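Local coordinates for tudor and KH domain-containing protein homolog (PDB 5VQH), which takes part in primary piRNA biogenesis in the silkworm germline, its extended Tudor domain binding symmetrically dimethylated arginines of the Piwi proteins Siwi and Ago3, at residues A[28-39]-A[111-119]; A[98-109]-A[120-128]. All blocks are in the same frame, centred on the assembly; numbering follows the deposited sequence.

Contact 1: A[28-39]-A[111-119]; sequences SAVSSPSRFWVQ and VFYLDYGDS. With 2MR (n3, n4-dimethylarginine), chain C.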
loop_
_atom_site.group_PDB
_atom_site.type_symbol
_atom_site.label_atom_id
_atom_site.label_comp_id
_atom_site.label_asym_id
_atom_site.label_seq_id
_atom_site.Cartn_x
_atom_site.Cartn_y
_atom_site.Cartn_z
ATOM N N SER A 28 -0.131 0.334 -6.432
ATOM C CA SER A 28 0.059 -1.024 -5.968
ATOM C C SER A 28 -1.131 -1.489 -5.186
ATOM O O SER A 28 -1.441 -2.656 -5.188
ATOM C CB SER A 28 1.351 -1.152 -5.143
ATOM O OG SER A 28 1.491 -0.149 -4.167
ATOM N N ALA A 29 -1.807 -0.557 -4.521
ATOM C CA ALA A 29 -3.068 -0.855 -3.867
ATOM C C ALA A 29 -3.889 0.391 -3.784
ATOM O O ALA A 29 -3.348 1.509 -3.781
ATOM C CB ALA A 29 -2.822 -1.399 -2.474
ATOM N N VAL A 30 -5.203 0.193 -3.690
ATOM C CA VAL A 30 -6.152 1.292 -3.609
ATOM C C VAL A 30 -7.131 0.945 -2.528
ATOM O O VAL A 30 -7.531 -0.182 -2.410
ATOM C CB VAL A 30 -6.979 1.480 -4.889
ATOM C CG1 VAL A 30 -8.037 2.547 -4.672
ATOM C CG2 VAL A 30 -6.109 1.874 -6.090
ATOM N N SER A 31 -7.477 1.925 -1.732
ATOM C CA SER A 31 -8.625 1.847 -0.848
ATOM C C SER A 31 -9.675 2.770 -1.465
ATOM O O SER A 31 -10.803 2.361 -1.698
ATOM C CB SER A 31 -8.213 2.270 0.576
ATOM O OG SER A 31 -9.332 2.601 1.342
ATOM N N SER A 32 -9.270 3.985 -1.798
ATOM C CA SER A 32 -10.091 4.919 -2.526
ATOM C C SER A 32 -9.185 6.006 -3.044
ATOM O O SER A 32 -8.049 6.088 -2.635
ATOM C CB SER A 32 -11.074 5.588 -1.571
ATOM O OG SER A 32 -10.455 6.670 -0.905
ATOM N N PRO A 33 -9.702 6.916 -3.858
ATOM C CA PRO A 33 -8.883 8.017 -4.369
ATOM C C PRO A 33 -8.306 8.919 -3.294
ATOM O O PRO A 33 -7.355 9.685 -3.551
ATOM C CB PRO A 33 -9.873 8.828 -5.167
ATOM C CG PRO A 33 -10.894 7.841 -5.581
ATOM C CD PRO A 33 -11.050 6.941 -4.412
ATOM N N SER A 34 -8.903 8.868 -2.112
ATOM C CA SER A 34 -8.374 9.595 -0.988
ATOM C C SER A 34 -7.245 8.847 -0.273
ATOM O O SER A 34 -6.649 9.396 0.610
ATOM C CB SER A 34 -9.517 9.929 -0.022
ATOM O OG SER A 34 -10.433 10.828 -0.655
ATOM N N ARG A 35 -6.965 7.610 -0.659
ATOM C CA ARG A 35 -6.077 6.751 0.089
ATOM C C ARG A 35 -5.642 5.576 -0.758
ATOM O O ARG A 35 -6.361 4.560 -0.869
ATOM C CB ARG A 35 -6.766 6.230 1.344
ATOM C CG ARG A 35 -5.850 5.693 2.442
ATOM C CD ARG A 35 -6.677 5.362 3.678
ATOM N NE ARG A 35 -6.188 4.199 4.420
ATOM C CZ ARG A 35 -5.264 4.247 5.384
ATOM N NH1 ARG A 35 -4.685 5.406 5.721
ATOM N NH2 ARG A 35 -4.901 3.124 6.011
ATOM N N PHE A 36 -4.453 5.711 -1.347
ATOM C CA PHE A 36 -3.847 4.634 -2.111
ATOM C C PHE A 36 -2.341 4.601 -1.919
ATOM O O PHE A 36 -1.792 5.455 -1.246
ATOM C CB PHE A 36 -4.254 4.722 -3.582
ATOM C CG PHE A 36 -3.865 5.968 -4.243
ATOM C CD1 PHE A 36 -2.719 6.009 -5.008
ATOM C CD2 PHE A 36 -4.664 7.101 -4.137
ATOM C CE1 PHE A 36 -2.339 7.176 -5.646
ATOM C CE2 PHE A 36 -4.290 8.298 -4.748
ATOM C CZ PHE A 36 -3.112 8.327 -5.510
ATOM N N TRP A 37 -1.703 3.583 -2.476
ATOM C CA TRP A 37 -0.301 3.315 -2.288
ATOM C C TRP A 37 0.437 3.214 -3.635
ATOM O O TRP A 37 -0.025 2.593 -4.575
ATOM C CB TRP A 37 -0.148 2.051 -1.406
ATOM C CG TRP A 37 -0.626 2.332 0.058
ATOM C CD1 TRP A 37 0.137 2.807 1.095
ATOM C CD2 TRP A 37 -1.936 2.178 0.588
ATOM N NE1 TRP A 37 -0.630 2.966 2.211
ATOM C CE2 TRP A 37 -1.901 2.588 1.921
ATOM C CE3 TRP A 37 -3.136 1.715 0.069
ATOM C CZ2 TRP A 37 -3.019 2.559 2.727
ATOM C CZ3 TRP A 37 -4.241 1.702 0.856
ATOM C CH2 TRP A 37 -4.188 2.097 2.169
ATOM N N VAL A 38 1.574 3.877 -3.757
ATOM C CA VAL A 38 2.393 3.716 -4.951
ATOM C C VAL A 38 3.757 3.142 -4.607
ATOM O O VAL A 38 4.199 3.233 -3.469
ATOM C CB VAL A 38 2.549 5.019 -5.753
ATOM C CG1 VAL A 38 1.203 5.665 -5.955
ATOM C CG2 VAL A 38 3.415 6.016 -5.034
ATOM N N GLN A 39 4.368 2.509 -5.604
ATOM C CA GLN A 39 5.749 2.063 -5.579
ATOM C C GLN A 39 6.485 2.826 -6.662
ATOM O O GLN A 39 5.929 3.099 -7.720
ATOM C CB GLN A 39 5.837 0.590 -5.893
ATOM C CG GLN A 39 5.015 -0.286 -4.978
ATOM C CD GLN A 39 4.713 -1.610 -5.612
ATOM O OE1 GLN A 39 4.434 -1.694 -6.815
ATOM N NE2 GLN A 39 4.755 -2.651 -4.819
ATOM N N VAL A 111 -3.489 -7.182 9.038
ATOM C CA VAL A 111 -2.110 -6.872 8.589
ATOM C C VAL A 111 -2.014 -5.986 7.348
ATOM O O VAL A 111 -2.817 -6.071 6.433
ATOM C CB VAL A 111 -1.278 -8.135 8.352
ATOM C CG1 VAL A 111 -1.307 -9.011 9.596
ATOM C CG2 VAL A 111 -1.757 -8.927 7.164
ATOM N N PHE A 112 -1.039 -5.097 7.365
ATOM C CA PHE A 112 -0.769 -4.163 6.284
ATOM C C PHE A 112 0.491 -4.630 5.557
ATOM O O PHE A 112 1.587 -4.642 6.154
ATOM C CB PHE A 112 -0.551 -2.821 6.891
ATOM C CG PHE A 112 -0.059 -1.785 5.939
ATOM C CD1 PHE A 112 -0.920 -1.186 5.042
ATOM C CD2 PHE A 112 1.248 -1.340 5.988
ATOM C CE1 PHE A 112 -0.470 -0.187 4.198
ATOM C CE2 PHE A 112 1.689 -0.332 5.141
ATOM C CZ PHE A 112 0.835 0.242 4.258
ATOM N N TYR A 113 0.318 -5.064 4.297
ATOM C CA TYR A 113 1.411 -5.524 3.442
ATOM C C TYR A 113 2.261 -4.329 3.009
ATOM O O TYR A 113 1.864 -3.504 2.172
ATOM C CB TYR A 113 0.850 -6.286 2.261
ATOM C CG TYR A 113 0.187 -7.580 2.693
ATOM C CD1 TYR A 113 0.941 -8.713 2.942
ATOM C CD2 TYR A 113 -1.161 -7.647 2.883
ATOM C CE1 TYR A 113 0.361 -9.884 3.346
ATOM C CE2 TYR A 113 -1.768 -8.813 3.301
ATOM C CZ TYR A 113 -1.005 -9.922 3.532
ATOM O OH TYR A 113 -1.624 -11.074 3.946
ATOM N N LEU A 114 3.445 -4.248 3.623
ATOM C CA LEU A 114 4.265 -3.032 3.663
ATOM C C LEU A 114 4.854 -2.580 2.308
ATOM O O LEU A 114 5.159 -1.428 2.140
ATOM C CB LEU A 114 5.427 -3.259 4.637
ATOM C CG LEU A 114 5.104 -3.146 6.105
ATOM C CD1 LEU A 114 6.176 -3.804 6.943
ATOM C CD2 LEU A 114 4.969 -1.713 6.489
ATOM N N ASP A 115 5.075 -3.522 1.406
ATOM C CA ASP A 115 5.578 -3.260 0.052
ATOM C C ASP A 115 4.496 -3.021 -1.036
ATOM O O ASP A 115 4.811 -2.806 -2.190
ATOM C CB ASP A 115 6.483 -4.435 -0.337
ATOM C CG ASP A 115 7.692 -4.544 0.595
ATOM O OD1 ASP A 115 8.373 -3.530 0.726
ATOM O OD2 ASP A 115 7.969 -5.615 1.181
ATOM N N TYR A 116 3.235 -3.010 -0.630
ATOM C CA TYR A 116 2.118 -3.035 -1.551
ATOM C C TYR A 116 1.005 -2.113 -1.114
ATOM O O TYR A 116 0.510 -1.355 -1.928
ATOM C CB TYR A 116 1.600 -4.467 -1.680
ATOM C CG TYR A 116 2.568 -5.353 -2.422
ATOM C CD1 TYR A 116 2.651 -5.328 -3.809
ATOM C CD2 TYR A 116 3.442 -6.162 -1.745
ATOM C CE1 TYR A 116 3.553 -6.145 -4.486
ATOM C CE2 TYR A 116 4.333 -6.972 -2.403
ATOM C CZ TYR A 116 4.406 -6.957 -3.768
ATOM O OH TYR A 116 5.342 -7.769 -4.402
ATOM N N GLY A 117 0.612 -2.194 0.166
ATOM C CA GLY A 117 -0.292 -1.229 0.779
ATOM C C GLY A 117 -1.681 -1.765 1.044
ATOM O O GLY A 117 -2.519 -1.090 1.667
ATOM N N ASP A 118 -1.951 -2.973 0.594
ATOM C CA ASP A 118 -3.205 -3.576 0.961
ATOM C C ASP A 118 -3.176 -4.208 2.341
ATOM O O ASP A 118 -2.117 -4.433 2.935
ATOM C CB ASP A 118 -3.679 -4.575 -0.088
ATOM C CG ASP A 118 -2.618 -5.582 -0.517
ATOM O OD1 ASP A 118 -3.037 -6.627 -1.023
ATOM O OD2 ASP A 118 -1.410 -5.350 -0.406
ATOM N N SER A 119 -4.373 -4.451 2.853
ATOM C CA SER A 119 -4.597 -4.947 4.198
ATOM C C SER A 119 -5.550 -6.142 4.134
ATOM O O SER A 119 -6.574 -6.056 3.481
ATOM C CB SER A 119 -5.210 -3.842 5.044
ATOM O OG SER A 119 -4.214 -3.112 5.713
HETATM N N 2MR C . 0.745 -11.032 -8.265
HETATM C CA 2MR C . 0.119 -11.603 -7.059
HETATM C CB 2MR C . 0.154 -10.567 -5.940
HETATM C CG 2MR C . 1.525 -9.916 -5.766
HETATM C CD 2MR C . 1.584 -9.403 -4.339
HETATM N NE 2MR C . 0.599 -8.364 -4.168
HETATM C CZ 2MR C . 0.284 -7.927 -2.969
HETATM N NH1 2MR C . 0.833 -8.463 -1.981
HETATM C CQ1 2MR C . 0.619 -8.107 -0.595
HETATM N NH2 2MR C . -0.606 -6.948 -2.806
HETATM C CQ2 2MR C . -1.305 -6.298 -3.904
HETATM C C 2MR C . -1.320 -12.076 -7.218
HETATM O O 2MR C . -2.047 -12.327 -6.238
HETATM O OXT 2MR C . -1.826 -12.241 -8.332
#
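Trp37 CG lies beside the backbone N (chi1 -69°) and Phe112 CG anti to its own (chi1 171°), pairing the rings offset edge-to-face, planes at 60°. The CE1-CZ edge of Phe112 meets the indole face, CZ 3.7 Å from Trp37 NE1. Gly117 covers the same indole, its CA making a CH-pi contact 3.9 Å from the five-membered ring centroid and its O 3.3 Å from Trp37 CE3. Only glycine suits this place, because a CB would clash with Trp37 CG and jam against the carbonyl O of Tyr116. With an alanine for the indole, the Phe112 edge and Gly117 peptide would probably lose the surface they rest on. A short serine and a longer, extended glutamine hold the neighbouring carbonyls: Ser28 OG donates to Tyr116 O at 2.7 Å, and Gln39 NE2, nearly in line, to Asp115 O at 2.6 Å. The Tyr116 ring lies under the dimethylguanidinium, CG 3.5 Å from 2MR CZ; Tyr113 CG is 3.4 Å from 2MR CQ1, and Asp118 OD2 accepts from 2MR NH2 at 3.0 Å. Phe83 and Tyr90 join the pocket. Recognition thus rests on an aromatic face and a carboxylate meeting the guanidinium, on a loop braced by strands 23-30 and 35-40.

Contact 2: A[98-109]-A[120-128]; sequences RPNEFDSSQQVA and EYVATHELC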
loop_
_atom_site.group_PDB
_atom_site.type_symbol
_atom_site.label_atom_id
_atom_site.label_comp_id
_atom_site.label_asym_id
_atom_site.label_seq_id
_atom_site.Cartn_x
_atom_site.Cartn_y
_atom_site.Cartn_z
ATOM N N ARG A 98 -8.017 -8.987 16.407
ATOM C CA ARG A 98 -9.390 -9.117 16.845
ATOM C C ARG A 98 -9.743 -10.592 17.178
ATOM O O ARG A 98 -9.201 -11.548 16.604
ATOM C CB ARG A 98 -10.344 -8.463 15.820
ATOM C CG ARG A 98 -10.699 -9.357 14.668
ATOM C CD ARG A 98 -11.984 -9.002 13.910
ATOM N NE ARG A 98 -12.164 -10.052 12.873
ATOM C CZ ARG A 98 -12.583 -9.894 11.607
ATOM N NH1 ARG A 98 -12.953 -8.703 11.112
ATOM N NH2 ARG A 98 -12.630 -10.971 10.819
ATOM N N PRO A 99 -10.651 -10.787 18.137
ATOM C CA PRO A 99 -11.000 -12.145 18.538
ATOM C C PRO A 99 -11.824 -12.837 17.489
ATOM O O PRO A 99 -12.390 -12.186 16.623
ATOM C CB PRO A 99 -11.895 -11.916 19.749
ATOM C CG PRO A 99 -12.567 -10.621 19.435
ATOM C CD PRO A 99 -11.515 -9.784 18.779
ATOM N N ASN A 100 -11.868 -14.161 17.581
ATOM C CA ASN A 100 -12.872 -14.981 16.904
ATOM C C ASN A 100 -13.659 -15.754 17.981
ATOM O O ASN A 100 -13.113 -16.643 18.639
ATOM C CB ASN A 100 -12.226 -15.952 15.894
ATOM C CG ASN A 100 -13.262 -16.842 15.180
ATOM O OD1 ASN A 100 -14.391 -16.967 15.631
ATOM N ND2 ASN A 100 -12.871 -17.473 14.076
ATOM N N GLU A 101 -14.938 -15.422 18.145
ATOM C CA GLU A 101 -15.759 -16.025 19.189
ATOM C C GLU A 101 -16.235 -17.441 18.903
ATOM O O GLU A 101 -16.857 -18.051 19.772
ATOM C CB GLU A 101 -16.959 -15.139 19.532
ATOM C CG GLU A 101 -18.018 -14.986 18.437
ATOM C CD GLU A 101 -19.256 -14.203 18.900
ATOM O OE1 GLU A 101 -19.389 -13.971 20.135
ATOM O OE2 GLU A 101 -20.096 -13.839 18.027
ATOM N N PHE A 102 -15.976 -17.955 17.700
ATOM C CA PHE A 102 -16.364 -19.325 17.344
ATOM C C PHE A 102 -15.162 -20.236 17.292
ATOM O O PHE A 102 -15.296 -21.460 17.223
ATOM C CB PHE A 102 -17.091 -19.320 16.008
ATOM C CG PHE A 102 -18.379 -18.559 16.041
ATOM C CD1 PHE A 102 -19.516 -19.128 16.589
ATOM C CD2 PHE A 102 -18.449 -17.268 15.549
ATOM C CE1 PHE A 102 -20.711 -18.430 16.637
ATOM C CE2 PHE A 102 -19.643 -16.571 15.569
ATOM C CZ PHE A 102 -20.773 -17.142 16.117
ATOM N N ASP A 103 -13.981 -19.641 17.365
ATOM C CA ASP A 103 -12.765 -20.419 17.468
ATOM C C ASP A 103 -11.741 -19.742 18.385
ATOM O O ASP A 103 -11.182 -18.689 18.034
ATOM C CB ASP A 103 -12.178 -20.576 16.070
ATOM C CG ASP A 103 -11.113 -21.645 16.004
ATOM O OD1 ASP A 103 -10.754 -22.233 17.058
ATOM O OD2 ASP A 103 -10.633 -21.894 14.886
ATOM N N SER A 104 -11.467 -20.342 19.542
ATOM C CA SER A 104 -10.648 -19.674 20.559
ATOM C C SER A 104 -9.160 -19.811 20.262
ATOM O O SER A 104 -8.336 -18.996 20.721
ATOM C CB SER A 104 -11.013 -20.144 21.980
ATOM O OG SER A 104 -10.870 -21.551 22.192
ATOM N N SER A 105 -8.823 -20.814 19.453
ATOM C CA SER A 105 -7.445 -21.025 18.993
ATOM C C SER A 105 -6.976 -20.003 17.967
ATOM O O SER A 105 -5.831 -20.090 17.490
ATOM C CB SER A 105 -7.347 -22.382 18.316
ATOM O OG SER A 105 -8.129 -22.365 17.131
ATOM N N GLN A 106 -7.859 -19.076 17.586
ATOM C CA GLN A 106 -7.597 -18.188 16.459
ATOM C C GLN A 106 -8.010 -16.772 16.689
ATOM O O GLN A 106 -9.148 -16.397 16.441
ATOM C CB GLN A 106 -8.326 -18.664 15.201
ATOM C CG GLN A 106 -7.698 -19.890 14.583
ATOM C CD GLN A 106 -7.639 -19.809 13.079
ATOM O OE1 GLN A 106 -8.472 -19.163 12.451
ATOM N NE2 GLN A 106 -6.653 -20.470 12.491
ATOM N N GLN A 107 -7.065 -15.970 17.122
ATOM C CA GLN A 107 -7.193 -14.566 16.899
ATOM C C GLN A 107 -6.837 -14.324 15.461
ATOM O O GLN A 107 -6.142 -15.124 14.816
ATOM C CB GLN A 107 -6.274 -13.769 17.772
ATOM C CG GLN A 107 -6.791 -13.568 19.156
ATOM C CD GLN A 107 -6.173 -14.517 20.117
ATOM O OE1 GLN A 107 -4.996 -14.386 20.464
ATOM N NE2 GLN A 107 -6.956 -15.482 20.569
ATOM N N VAL A 108 -7.324 -13.207 14.964
ATOM C CA VAL A 108 -7.097 -12.829 13.601
ATOM C C VAL A 108 -6.455 -11.438 13.628
ATOM O O VAL A 108 -6.831 -10.549 14.427
ATOM C CB VAL A 108 -8.393 -12.936 12.770
ATOM C CG1 VAL A 108 -9.500 -12.096 13.347
ATOM C CG2 VAL A 108 -8.150 -12.508 11.342
ATOM N N ALA A 109 -5.424 -11.270 12.808
ATOM C CA ALA A 109 -4.675 -10.014 12.788
ATOM C C ALA A 109 -4.985 -9.244 11.513
ATOM O O ALA A 109 -5.036 -9.821 10.441
ATOM C CB ALA A 109 -3.209 -10.298 12.874
ATOM N N GLU A 120 -5.193 -7.234 4.803
ATOM C CA GLU A 120 -6.022 -8.417 4.935
ATOM C C GLU A 120 -6.014 -8.906 6.389
ATOM O O GLU A 120 -5.130 -8.575 7.163
ATOM C CB GLU A 120 -5.492 -9.566 4.065
ATOM C CG GLU A 120 -5.478 -9.345 2.558
ATOM C CD GLU A 120 -6.879 -9.274 1.933
ATOM O OE1 GLU A 120 -7.782 -10.070 2.352
ATOM O OE2 GLU A 120 -7.049 -8.412 1.015
ATOM N N TYR A 121 -7.010 -9.711 6.732
ATOM C CA TYR A 121 -7.163 -10.289 8.048
ATOM C C TYR A 121 -6.580 -11.676 7.923
ATOM O O TYR A 121 -7.036 -12.452 7.094
ATOM C CB TYR A 121 -8.644 -10.402 8.416
ATOM C CG TYR A 121 -9.310 -9.100 8.796
ATOM C CD1 TYR A 121 -8.949 -8.445 9.959
ATOM C CD2 TYR A 121 -10.315 -8.551 8.005
ATOM C CE1 TYR A 121 -9.550 -7.269 10.324
ATOM C CE2 TYR A 121 -10.932 -7.368 8.352
ATOM C CZ TYR A 121 -10.540 -6.733 9.508
ATOM O OH TYR A 121 -11.141 -5.552 9.892
ATOM N N VAL A 122 -5.552 -11.960 8.710
ATOM C CA VAL A 122 -4.856 -13.228 8.667
ATOM C C VAL A 122 -4.909 -13.798 10.064
ATOM O O VAL A 122 -4.798 -13.079 11.054
ATOM C CB VAL A 122 -3.389 -13.028 8.226
ATOM C CG1 VAL A 122 -2.516 -14.231 8.569
ATOM C CG2 VAL A 122 -3.330 -12.766 6.730
ATOM N N ALA A 123 -5.106 -15.095 10.147
ATOM C CA ALA A 123 -5.132 -15.773 11.418
ATOM C C ALA A 123 -3.741 -15.652 11.970
ATOM O O ALA A 123 -2.776 -15.815 11.233
ATOM C CB ALA A 123 -5.480 -17.233 11.216
ATOM N N THR A 124 -3.622 -15.364 13.249
ATOM C CA THR A 124 -2.315 -15.200 13.812
ATOM C C THR A 124 -1.517 -16.483 13.792
ATOM O O THR A 124 -0.298 -16.447 13.846
ATOM C CB THR A 124 -2.356 -14.667 15.248
ATOM O OG1 THR A 124 -3.053 -15.576 16.064
ATOM C CG2 THR A 124 -3.048 -13.303 15.316
ATOM N N HIS A 125 -2.194 -17.614 13.669
ATOM C CA HIS A 125 -1.530 -18.921 13.651
ATOM C C HIS A 125 -0.518 -19.043 12.507
ATOM O O HIS A 125 0.485 -19.738 12.633
ATOM C CB HIS A 125 -2.586 -20.032 13.550
ATOM C CG HIS A 125 -2.002 -21.396 13.420
ATOM N ND1 HIS A 125 -1.812 -22.017 12.198
ATOM C CD2 HIS A 125 -1.532 -22.257 14.358
ATOM C CE1 HIS A 125 -1.265 -23.206 12.392
ATOM N NE2 HIS A 125 -1.084 -23.376 13.693
ATOM N N GLU A 126 -0.768 -18.378 11.389
ATOM C CA GLU A 126 0.035 -18.604 10.206
ATOM C C GLU A 126 1.060 -17.496 9.949
ATOM O O GLU A 126 1.715 -17.510 8.921
ATOM C CB GLU A 126 -0.874 -18.812 8.984
ATOM C CG GLU A 126 -1.745 -17.609 8.592
ATOM C CD GLU A 126 -2.739 -17.952 7.501
ATOM O OE1 GLU A 126 -2.283 -18.264 6.375
ATOM O OE2 GLU A 126 -3.974 -17.912 7.776
ATOM N N LEU A 127 1.205 -16.546 10.866
ATOM C CA LEU A 127 2.299 -15.558 10.791
ATOM C C LEU A 127 3.617 -16.150 11.338
ATOM O O LEU A 127 3.602 -17.075 12.175
ATOM C CB LEU A 127 1.950 -14.282 11.576
ATOM C CG LEU A 127 0.600 -13.606 11.293
ATOM C CD1 LEU A 127 0.316 -12.526 12.330
ATOM C CD2 LEU A 127 0.596 -13.029 9.901
ATOM N N CYS A 128 4.745 -15.626 10.855
ATOM C CA CYS A 128 6.041 -16.073 11.300
ATOM C C CYS A 128 6.878 -14.892 11.667
ATOM O O CYS A 128 6.593 -13.785 11.231
ATOM C CB CYS A 128 6.745 -16.831 10.190
ATOM S SG CYS A 128 6.086 -18.472 9.928
HETATM O O HOH W 1 -14.198 -6.481 9.275
HETATM O O HOH W 2 -3.075 -15.270 18.681
#
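Ala109 and Val122 satisfy each other's backbone across the antiparallel strands: Ala109 N donates to Val122 O at 2.6 Å, and Val122 N returns a bond to Ala109 O at 2.8 Å, making a hydrogen-bonded pair. Val108 and Ala123 follow as the non-hydrogen-bonded pair. Ala109 O also receives a CA-H...O contact from Tyr121 CA. Where the chain enters the 3-10 segment 124-126, Thr124 N continues the ladder with an almost straight bond (175°) to Gln107 O, 3.0 Å long. Water 2 joins Thr124 OG1 to Gln107 OE1, to which it donates at 2.8 Å. Threonine serves two neighbours here, its hydroxyl meeting the water and its methyl CG2 packing on Ala109 CB. The small Ala109 leaves room for this methyl and for Leu127 CD1 beside its CB. On the exposed side of the hairpin Arg98 runs extended from CG to NE (chi3 -177°), which carries its guanidinium over the Tyr121 face, a cation-pi stack with CZ 4.1 Å from the ring centroid. Water 1 lies between Arg98 NH1, whose bond to it is weak, and Tyr121 OH. Glu120 forms a salt bridge with Arg84. Backbone bonds thus define the hairpin's pairing, while long polar side chains and water finish its solvent-facing edge.

The centres of contacts 1 and 2 lie about 22 Å apart, contact 1 near the middle of the chain and contact 2 toward one end. Their segments alternate in sequence, 28-39, 98-109, 111-119, 120-128, and both use strand 108-113, which pairs with 119-123 in the five-stranded antiparallel sheet of the Tudor domain. A probable hydrogen bond, Val111 N to Glu120 O, carries the pairing from one contact to the other, and Tyr113 packs on Glu120 and Val122. Contact 2 thus builds the far part of the hairpin. The methylarginine-binding loop of contact 1 sits where the five-stranded sheet meets the seven-stranded one, consistent with a site that depends on both parts.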